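Long-range contact in lipase (Pelosinus fermentans, PDB 5AH0), which hydrolyses the polyester poly(butylene adipate-co-terephthalate), acting as a zinc-containing lipase of the alpha/beta-hydrolase superfamily: residues F12-K24 / L186-F200. Sequence-based numbering, arbitrary orientation.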
loop_
_atom_site.group_PDB
_atom_site.type_symbol
_atom_site.label_atom_id
_atom_site.label_comp_id
_atom_site.label_asym_id
_atom_site.label_seq_id
_atom_site.Cartn_x
_atom_site.Cartn_y
_atom_site.Cartn_z
ATOM N N PHE A 12 3.383 2.050 -2.020
ATOM C CA PHE A 12 3.819 2.874 -3.140
ATOM C C PHE A 12 5.117 2.344 -3.774
ATOM O O PHE A 12 6.105 2.163 -3.084
ATOM C CB PHE A 12 3.964 4.317 -2.638
ATOM C CG PHE A 12 4.584 5.264 -3.619
ATOM C CD1 PHE A 12 4.191 5.287 -4.948
ATOM C CD2 PHE A 12 5.558 6.154 -3.196
ATOM C CE1 PHE A 12 4.774 6.177 -5.848
ATOM C CE2 PHE A 12 6.144 7.039 -4.079
ATOM C CZ PHE A 12 5.750 7.055 -5.409
ATOM N N MET A 13 5.085 2.095 -5.086
ATOM C CA MET A 13 6.215 1.553 -5.858
ATOM C C MET A 13 6.579 0.124 -5.500
ATOM O O MET A 13 7.609 -0.388 -5.947
ATOM C CB MET A 13 7.469 2.418 -5.707
ATOM C CG MET A 13 7.327 3.855 -6.171
ATOM S SD MET A 13 6.986 3.964 -7.917
ATOM C CE MET A 13 8.325 3.027 -8.654
ATOM N N GLY A 14 5.735 -0.525 -4.708
ATOM C CA GLY A 14 5.938 -1.922 -4.363
ATOM C C GLY A 14 5.853 -2.819 -5.584
ATOM O O GLY A 14 5.273 -2.424 -6.600
ATOM N N TRP A 15 6.428 -4.020 -5.481
ATOM C CA TRP A 15 6.538 -4.969 -6.602
ATOM C C TRP A 15 6.210 -6.414 -6.206
ATOM O O TRP A 15 6.308 -6.784 -5.036
ATOM C CB TRP A 15 7.950 -4.910 -7.200
ATOM C CG TRP A 15 9.016 -5.293 -6.233
ATOM C CD1 TRP A 15 9.559 -6.540 -6.052
ATOM C CD2 TRP A 15 9.678 -4.429 -5.301
ATOM N NE1 TRP A 15 10.516 -6.500 -5.053
ATOM C CE2 TRP A 15 10.617 -5.215 -4.589
ATOM C CE3 TRP A 15 9.578 -3.068 -5.001
ATOM C CZ2 TRP A 15 11.440 -4.680 -3.598
ATOM C CZ3 TRP A 15 10.390 -2.546 -4.007
ATOM C CH2 TRP A 15 11.304 -3.351 -3.318
ATOM N N GLY A 16 5.813 -7.228 -7.186
ATOM C CA GLY A 16 5.384 -8.592 -6.929
ATOM C C GLY A 16 6.515 -9.600 -7.009
ATOM O O GLY A 16 7.605 -9.286 -7.485
ATOM N N ARG A 17 6.238 -10.826 -6.573
ATOM C CA ARG A 17 7.263 -11.856 -6.400
ATOM C C ARG A 17 7.889 -12.283 -7.724
ATOM O O ARG A 17 8.997 -12.812 -7.752
ATOM C CB ARG A 17 6.659 -13.070 -5.692
ATOM C CG ARG A 17 5.972 -12.729 -4.371
ATOM C CD ARG A 17 5.164 -13.911 -3.821
ATOM N NE ARG A 17 5.927 -15.160 -3.784
ATOM C CZ ARG A 17 6.841 -15.473 -2.862
ATOM N NH1 ARG A 17 7.135 -14.630 -1.879
ATOM N NH2 ARG A 17 7.472 -16.639 -2.932
ATOM N N ASN A 18 7.173 -12.053 -8.820
ATOM C CA ASN A 18 7.664 -12.407 -10.145
ATOM C C ASN A 18 8.464 -11.264 -10.765
ATOM O O ASN A 18 8.853 -11.319 -11.930
ATOM C CB ASN A 18 6.493 -12.778 -11.044
ATOM C CG ASN A 18 5.737 -13.992 -10.535
ATOM O OD1 ASN A 18 6.332 -14.917 -9.971
ATOM N ND2 ASN A 18 4.417 -13.987 -10.713
ATOM N N GLU A 19 8.688 -10.219 -9.974
ATOM C CA GLU A 19 9.446 -9.052 -10.392
ATOM C C GLU A 19 10.671 -8.873 -9.510
ATOM O O GLU A 19 10.712 -9.396 -8.396
ATOM C CB GLU A 19 8.582 -7.795 -10.323
ATOM C CG GLU A 19 7.430 -7.755 -11.303
ATOM C CD GLU A 19 6.445 -6.640 -10.983
ATOM O OE1 GLU A 19 5.992 -6.560 -9.820
ATOM O OE2 GLU A 19 6.117 -5.847 -11.893
ATOM N N VAL A 20 11.655 -8.126 -10.010
ATOM C CA VAL A 20 12.857 -7.800 -9.251
ATOM C C VAL A 20 13.443 -9.056 -8.637
ATOM O O VAL A 20 13.417 -9.234 -7.418
ATOM C CB VAL A 20 12.567 -6.775 -8.134
ATOM C CG1 VAL A 20 13.863 -6.282 -7.500
ATOM C CG2 VAL A 20 11.786 -5.600 -8.686
ATOM N N LEU A 21 13.951 -9.934 -9.492
ATOM C CA LEU A 21 14.570 -11.166 -9.037
ATOM C C LEU A 21 15.652 -10.853 -8.025
ATOM O O LEU A 21 16.428 -9.913 -8.204
ATOM C CB LEU A 21 15.150 -11.945 -10.212
ATOM C CG LEU A 21 14.227 -13.006 -10.800
ATOM C CD1 LEU A 21 12.920 -12.395 -11.293
ATOM C CD2 LEU A 21 14.937 -13.734 -11.930
ATOM N N GLY A 22 15.691 -11.622 -6.948
ATOM C CA GLY A 22 16.759 -11.477 -5.988
ATOM C C GLY A 22 16.425 -10.587 -4.816
ATOM O O GLY A 22 17.191 -10.526 -3.865
ATOM N N LEU A 23 15.302 -9.880 -4.879
ATOM C CA LEU A 23 14.872 -9.029 -3.769
ATOM C C LEU A 23 13.354 -9.065 -3.606
ATOM O O LEU A 23 12.615 -8.538 -4.439
ATOM C CB LEU A 23 15.334 -7.583 -3.967
ATOM C CG LEU A 23 15.312 -6.724 -2.694
ATOM C CD1 LEU A 23 16.435 -7.123 -1.752
ATOM C CD2 LEU A 23 15.383 -5.258 -2.995
ATOM N N LYS A 24 12.899 -9.695 -2.531
ATOM C CA LYS A 24 11.484 -9.704 -2.178
ATOM C C LYS A 24 11.106 -8.380 -1.508
ATOM O O LYS A 24 11.820 -7.899 -0.620
ATOM C CB LYS A 24 11.188 -10.874 -1.241
ATOM C CG LYS A 24 10.345 -11.981 -1.823
ATOM C CD LYS A 24 10.982 -12.617 -3.028
ATOM C CE LYS A 24 10.029 -13.598 -3.640
ATOM N NZ LYS A 24 10.610 -14.177 -4.864
ATOM N N LEU A 186 16.692 -0.138 -7.441
ATOM C CA LEU A 186 16.507 -1.586 -7.454
ATOM C C LEU A 186 17.410 -2.264 -8.486
ATOM O O LEU A 186 18.030 -3.292 -8.207
ATOM C CB LEU A 186 15.051 -1.929 -7.742
ATOM C CG LEU A 186 14.018 -1.517 -6.694
ATOM C CD1 LEU A 186 12.630 -1.970 -7.147
ATOM C CD2 LEU A 186 14.362 -2.069 -5.319
ATOM N N ALA A 187 17.489 -1.670 -9.673
ATOM C CA ALA A 187 18.315 -2.203 -10.752
ATOM C C ALA A 187 19.778 -2.265 -10.346
ATOM O O ALA A 187 20.469 -3.216 -10.683
ATOM C CB ALA A 187 18.150 -1.375 -12.019
ATOM N N SER A 188 20.253 -1.256 -9.625
ATOM C CA SER A 188 21.645 -1.257 -9.191
ATOM C C SER A 188 21.890 -2.280 -8.094
ATOM O O SER A 188 22.799 -3.100 -8.185
ATOM C CB SER A 188 22.058 0.125 -8.693
ATOM O OG SER A 188 23.301 0.053 -8.011
ATOM N N PHE A 189 21.025 -2.259 -7.089
ATOM C CA PHE A 189 21.181 -3.068 -5.889
ATOM C C PHE A 189 21.144 -4.575 -6.156
ATOM O O PHE A 189 21.806 -5.340 -5.463
ATOM C CB PHE A 189 20.099 -2.696 -4.886
ATOM C CG PHE A 189 20.263 -3.337 -3.543
ATOM C CD1 PHE A 189 21.303 -2.970 -2.709
ATOM C CD2 PHE A 189 19.359 -4.282 -3.101
ATOM C CE1 PHE A 189 21.455 -3.557 -1.467
ATOM C CE2 PHE A 189 19.505 -4.865 -1.856
ATOM C CZ PHE A 189 20.555 -4.499 -1.041
ATOM N N THR A 190 20.336 -5.004 -7.117
ATOM C CA THR A 190 20.313 -6.408 -7.507
ATOM C C THR A 190 21.371 -6.732 -8.565
ATOM O O THR A 190 21.763 -7.883 -8.727
ATOM C CB THR A 190 18.940 -6.814 -8.055
ATOM O OG1 THR A 190 18.662 -6.074 -9.252
ATOM C CG2 THR A 190 17.863 -6.548 -7.017
ATOM N N GLY A 191 21.831 -5.723 -9.294
ATOM C CA GLY A 191 22.768 -5.980 -10.370
ATOM C C GLY A 191 22.040 -6.279 -11.670
ATOM O O GLY A 191 22.651 -6.650 -12.675
ATOM N N ALA A 192 20.719 -6.149 -11.642
ATOM C CA ALA A 192 19.901 -6.390 -12.827
ATOM C C ALA A 192 20.182 -5.398 -13.949
ATOM O O ALA A 192 20.077 -5.752 -15.128
ATOM C CB ALA A 192 18.424 -6.352 -12.466
ATOM N N GLY A 193 20.527 -4.161 -13.589
ATOM C CA GLY A 193 20.732 -3.124 -14.582
ATOM C C GLY A 193 19.469 -2.943 -15.407
ATOM O O GLY A 193 18.361 -3.041 -14.881
ATOM N N GLU A 194 19.636 -2.721 -16.706
ATOM C CA GLU A 194 18.508 -2.501 -17.614
ATOM C C GLU A 194 17.590 -3.712 -17.770
ATOM O O GLU A 194 16.485 -3.590 -18.304
ATOM C CB GLU A 194 19.015 -2.085 -18.999
ATOM C CG GLU A 194 19.384 -0.616 -19.112
ATOM C CD GLU A 194 18.167 0.299 -19.162
ATOM O OE1 GLU A 194 17.077 -0.168 -19.560
ATOM O OE2 GLU A 194 18.303 1.490 -18.804
ATOM N N LYS A 195 18.037 -4.880 -17.316
ATOM C CA LYS A 195 17.227 -6.079 -17.466
ATOM C C LYS A 195 16.338 -6.343 -16.259
ATOM O O LYS A 195 15.785 -7.428 -16.125
ATOM C CB LYS A 195 18.102 -7.303 -17.756
ATOM C CG LYS A 195 18.712 -7.295 -19.154
ATOM C CD LYS A 195 19.192 -8.687 -19.556
ATOM C CE LYS A 195 19.583 -8.753 -21.035
ATOM N NZ LYS A 195 19.925 -10.144 -21.471
ATOM N N LEU A 196 16.194 -5.344 -15.393
ATOM C CA LEU A 196 15.333 -5.461 -14.219
ATOM C C LEU A 196 13.883 -5.736 -14.608
ATOM O O LEU A 196 13.310 -5.040 -15.445
ATOM C CB LEU A 196 15.399 -4.182 -13.384
ATOM C CG LEU A 196 14.511 -4.107 -12.142
ATOM C CD1 LEU A 196 15.133 -4.874 -10.972
ATOM C CD2 LEU A 196 14.300 -2.638 -11.753
ATOM N N ILE A 197 13.287 -6.752 -14.003
ATOM C CA ILE A 197 11.881 -7.025 -14.236
ATOM C C ILE A 197 11.050 -6.151 -13.305
ATOM O O ILE A 197 11.002 -6.374 -12.095
ATOM C CB ILE A 197 11.547 -8.501 -14.027
ATOM C CG1 ILE A 197 12.510 -9.366 -14.845
ATOM C CG2 ILE A 197 10.091 -8.777 -14.396
ATOM C CD1 ILE A 197 12.319 -10.850 -14.659
ATOM N N TYR A 198 10.445 -5.118 -13.870
ATOM C CA TYR A 198 9.598 -4.213 -13.115
ATOM C C TYR A 198 8.527 -3.667 -14.043
ATOM O O TYR A 198 8.817 -3.285 -15.174
ATOM C CB TYR A 198 10.419 -3.075 -12.496
ATOM C CG TYR A 198 9.676 -2.276 -11.448
ATOM C CD1 TYR A 198 8.712 -1.336 -11.813
ATOM C CD2 TYR A 198 9.940 -2.450 -10.089
ATOM C CE1 TYR A 198 8.022 -0.588 -10.851
ATOM C CE2 TYR A 198 9.253 -1.707 -9.113
ATOM C CZ TYR A 198 8.300 -0.780 -9.510
ATOM O OH TYR A 198 7.620 -0.051 -8.571
ATOM N N ASP A 199 7.286 -3.647 -13.577
ATOM C CA ASP A 199 6.183 -3.202 -14.411
ATOM C C ASP A 199 5.241 -2.250 -13.680
ATOM O O ASP A 199 4.790 -2.546 -12.577
ATOM C CB ASP A 199 5.397 -4.400 -14.927
ATOM C CG ASP A 199 4.187 -3.983 -15.731
ATOM O OD1 ASP A 199 4.273 -2.942 -16.426
ATOM O OD2 ASP A 199 3.156 -4.679 -15.661
ATOM N N PHE A 200 4.910 -1.123 -14.306
ATOM C CA PHE A 200 4.096 -0.131 -13.613
ATOM C C PHE A 200 2.619 -0.473 -13.616
ATOM O O PHE A 200 1.839 0.123 -12.862
ATOM C CB PHE A 200 4.337 1.256 -14.197
ATOM C CG PHE A 200 5.721 1.764 -13.927
ATOM C CD1 PHE A 200 6.058 2.235 -12.669
ATOM C CD2 PHE A 200 6.686 1.760 -14.919
ATOM C CE1 PHE A 200 7.332 2.690 -12.402
ATOM C CE2 PHE A 200 7.961 2.220 -14.663
ATOM C CZ PHE A 200 8.286 2.679 -13.400
#
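With CG anti to the backbone N (chi1 -167°), the Y198 ring extends to M13, where OH donates to M13 O at 2.6 Å. The hydroxyl comes from above the carbonyl plane, 48° out of it, while the M13 chain, bent at chi2 and chi3, brings CE against the hydroxyl and, at about a right angle to that, against the edge of the F200 ring. Tyrosine suits the place: its ring edge packs on V20 CG2, 3.9 Å from CD2, and its tip is polar. A phenylalanine here would probably leave M13 O without this donor in a buried setting. A single backbone bond ties the loops at V20, whose N donates in the carbonyl plane to I197 O at 2.8 Å. Glutamate at E19 offers two oxygens to two backbone N-H groups: OE1 takes G16 N nearly along its C-O axis, and OE2 receives a weak bond from D199 N, whose side chain pairs with R87. Tryptophan gives W15 a broad face for L186 CD1, a CH-pi contact 4.0 Å from the six-membered ring's centroid, and an NE1 for L23 O. Apolar surfaces thus join the loop after strand 6-9 to the C-terminal part of helix 173-190, while the Y198-M13 and V20-I197 bonds set how it sits against 197-199.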